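Local coordinates for protein oligogalacturonate lyase (Yersinia enterocolitica subsp. enterocolitica, PDB 3PE7) that cleaves oligogalacturonates by beta-elimination in the cytoplasm, as a manganese-binding lyase built on a seven-bladed beta-propeller, at residues Cys168-Val173 against Val203-Glu208. Residues are numbered along the deposited sequence; the frame is centred on the assembly and turned at random.
Sequences CRLMRV and VAFCHE
L170 reaches from its strand to F205 and V203 on a strand of the neighbouring sheet, a compact example of how two beta-sheets can be joined face to face by apolar side chains, with no hydrogen bond between the two segments. The closest pair of CA atoms, those of L170 and F205, stands 8.7 Å apart, a gap that side chains have to fill. Followed outward, L170 begins with a CB directed toward the other strand, yet still 6.1 Å from F205 CB. CG comes next, anti to the backbone N (chi1 -163°), which starts the chain into the gap; L170 CG remains 5.1 Å from F205 CB. Contact is made by one methyl, CD1. It lies over one face of the F205 ring, close to the CG-CD2 bond at its base: L170 CD1 is 3.9 Å from F205 CD2 and 4.0 Å from F205 CG, a van der Waals approach to the flat side of the aromatic group. The same methyl also meets V203, with L170 CD1 at 4.5 Å from V203 CG1, while CD2, the other branch, lies just beyond contact distance of that atom. One methyl thus bridges two residues of the opposing strand. V203 and F205 can share it because they are two apart along their strand, with both CB atoms on the side facing L170, whereas A204 between them turns away and touches I194. Beyond this contact the F205 ring meets that of W219, and the side chain also touches L184, while L170 rests on I142. All three touching residues are buried. Strand 168-174 is the third of its four-stranded antiparallel sheet and strand 202-207 the second of the next, so the contact is part of the apolar interface between adjacent blades of a seven-bladed beta-propeller.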
loop_
_atom_site.group_PDB
_atom_site.type_symbol
_atom_site.label_atom_id
_atom_site.label_comp_id
_atom_site.label_asym_id
_atom_site.label_seq_id
_atom_site.Cartn_x
_atom_site.Cartn_y
_atom_site.Cartn_z
ATOM N N CYS A 168 -7.611 1.528 20.658
ATOM C CA CYS A 168 -7.578 2.034 19.302
ATOM C C CYS A 168 -8.952 2.522 18.901
ATOM O O CYS A 168 -9.956 1.888 19.225
ATOM C CB CYS A 168 -7.186 0.906 18.341
ATOM S SG CYS A 168 -5.555 0.211 18.646
ATOM N N ARG A 169 -8.976 3.627 18.183
ATOM C CA ARG A 169 -10.201 4.105 17.578
ATOM C C ARG A 169 -10.054 4.254 16.063
ATOM O O ARG A 169 -9.051 4.750 15.547
ATOM C CB ARG A 169 -10.700 5.398 18.251
ATOM C CG ARG A 169 -9.769 6.586 18.176
ATOM C CD ARG A 169 -10.250 7.713 19.103
ATOM N NE ARG A 169 -9.582 8.969 18.777
ATOM C CZ ARG A 169 -9.862 10.152 19.307
ATOM N NH1 ARG A 169 -10.805 10.273 20.249
ATOM N NH2 ARG A 169 -9.179 11.219 18.911
ATOM N N LEU A 170 -11.083 3.785 15.368
ATOM C CA LEU A 170 -11.168 3.890 13.920
ATOM C C LEU A 170 -11.864 5.218 13.657
ATOM O O LEU A 170 -13.037 5.393 14.012
ATOM C CB LEU A 170 -11.999 2.718 13.389
ATOM C CG LEU A 170 -11.926 2.369 11.900
ATOM C CD1 LEU A 170 -12.759 1.102 11.668
ATOM C CD2 LEU A 170 -12.428 3.488 11.034
ATOM N N MET A 171 -11.127 6.153 13.073
ATOM C CA MET A 171 -11.600 7.511 12.869
ATOM C C MET A 171 -12.058 7.722 11.449
ATOM O O MET A 171 -11.484 7.180 10.522
ATOM C CB MET A 171 -10.494 8.529 13.168
ATOM C CG MET A 171 -10.003 8.513 14.613
ATOM S SD MET A 171 -11.341 8.916 15.743
ATOM C CE MET A 171 -11.802 10.547 15.159
ATOM N N ARG A 172 -13.090 8.534 11.273
ATOM C CA ARG A 172 -13.303 9.068 9.952
ATOM C C ARG A 172 -13.234 10.585 9.981
ATOM O O ARG A 172 -13.728 11.234 10.930
ATOM C CB ARG A 172 -14.546 8.494 9.282
ATOM C CG ARG A 172 -15.826 8.979 9.803
ATOM C CD ARG A 172 -16.881 8.897 8.701
ATOM N NE ARG A 172 -17.953 9.847 8.978
ATOM C CZ ARG A 172 -19.025 9.582 9.717
ATOM N NH1 ARG A 172 -19.202 8.378 10.247
ATOM N NH2 ARG A 172 -19.933 10.529 9.911
ATOM N N VAL A 173 -12.565 11.125 8.970
ATOM C CA VAL A 173 -12.260 12.543 8.867
ATOM C C VAL A 173 -12.916 13.122 7.613
ATOM O O VAL A 173 -12.805 12.551 6.525
ATOM C CB VAL A 173 -10.720 12.807 8.838
ATOM C CG1 VAL A 173 -10.402 14.266 8.513
ATOM C CG2 VAL A 173 -10.068 12.417 10.173
ATOM N N VAL A 203 -16.711 -0.139 5.456
ATOM C CA VAL A 203 -15.292 0.012 5.797
ATOM C C VAL A 203 -14.717 -1.331 6.235
ATOM O O VAL A 203 -15.260 -1.992 7.140
ATOM C CB VAL A 203 -15.093 1.077 6.925
ATOM C CG1 VAL A 203 -13.594 1.248 7.281
ATOM C CG2 VAL A 203 -15.714 2.420 6.519
ATOM N N ALA A 204 -13.629 -1.759 5.583
ATOM C CA ALA A 204 -12.922 -2.952 6.005
ATOM C C ALA A 204 -11.829 -2.505 6.954
ATOM O O ALA A 204 -11.336 -1.390 6.837
ATOM C CB ALA A 204 -12.318 -3.700 4.801
ATOM N N PHE A 205 -11.481 -3.369 7.902
ATOM C CA PHE A 205 -10.347 -3.114 8.824
ATOM C C PHE A 205 -9.895 -4.439 9.393
ATOM O O PHE A 205 -10.554 -5.459 9.207
ATOM C CB PHE A 205 -10.729 -2.139 9.960
ATOM C CG PHE A 205 -11.755 -2.693 10.923
ATOM C CD1 PHE A 205 -11.366 -3.203 12.162
ATOM C CD2 PHE A 205 -13.116 -2.685 10.604
ATOM C CE1 PHE A 205 -12.308 -3.712 13.044
ATOM C CE2 PHE A 205 -14.057 -3.199 11.497
ATOM C CZ PHE A 205 -13.650 -3.708 12.715
ATOM N N CYS A 206 -8.747 -4.447 10.069
ATOM C CA CYS A 206 -8.220 -5.702 10.602
ATOM C C CYS A 206 -8.006 -5.692 12.108
ATOM O O CYS A 206 -7.913 -4.635 12.748
ATOM C CB CYS A 206 -6.903 -6.102 9.902
ATOM S SG CYS A 206 -5.443 -5.081 10.310
ATOM N N HIS A 207 -7.917 -6.898 12.652
ATOM C CA HIS A 207 -7.323 -7.094 13.973
ATOM C C HIS A 207 -5.864 -7.391 13.703
ATOM O O HIS A 207 -5.527 -8.453 13.163
ATOM C CB HIS A 207 -8.004 -8.241 14.708
ATOM C CG HIS A 207 -9.387 -7.913 15.188
ATOM N ND1 HIS A 207 -10.140 -8.795 15.936
ATOM C CD2 HIS A 207 -10.154 -6.807 15.026
ATOM C CE1 HIS A 207 -11.308 -8.245 16.217
ATOM N NE2 HIS A 207 -11.351 -7.048 15.661
ATOM N N GLU A 208 -5.016 -6.416 14.026
ATOM C CA GLU A 208 -3.569 -6.545 13.815
ATOM C C GLU A 208 -2.962 -7.446 14.891
ATOM O O GLU A 208 -3.495 -7.559 16.001
ATOM C CB GLU A 208 -2.903 -5.158 13.780
ATOM C CG GLU A 208 -1.433 -5.159 13.294
ATOM C CD GLU A 208 -1.252 -5.953 12.014
ATOM O OE1 GLU A 208 -1.522 -5.398 10.950
ATOM O OE2 GLU A 208 -0.856 -7.133 12.070
#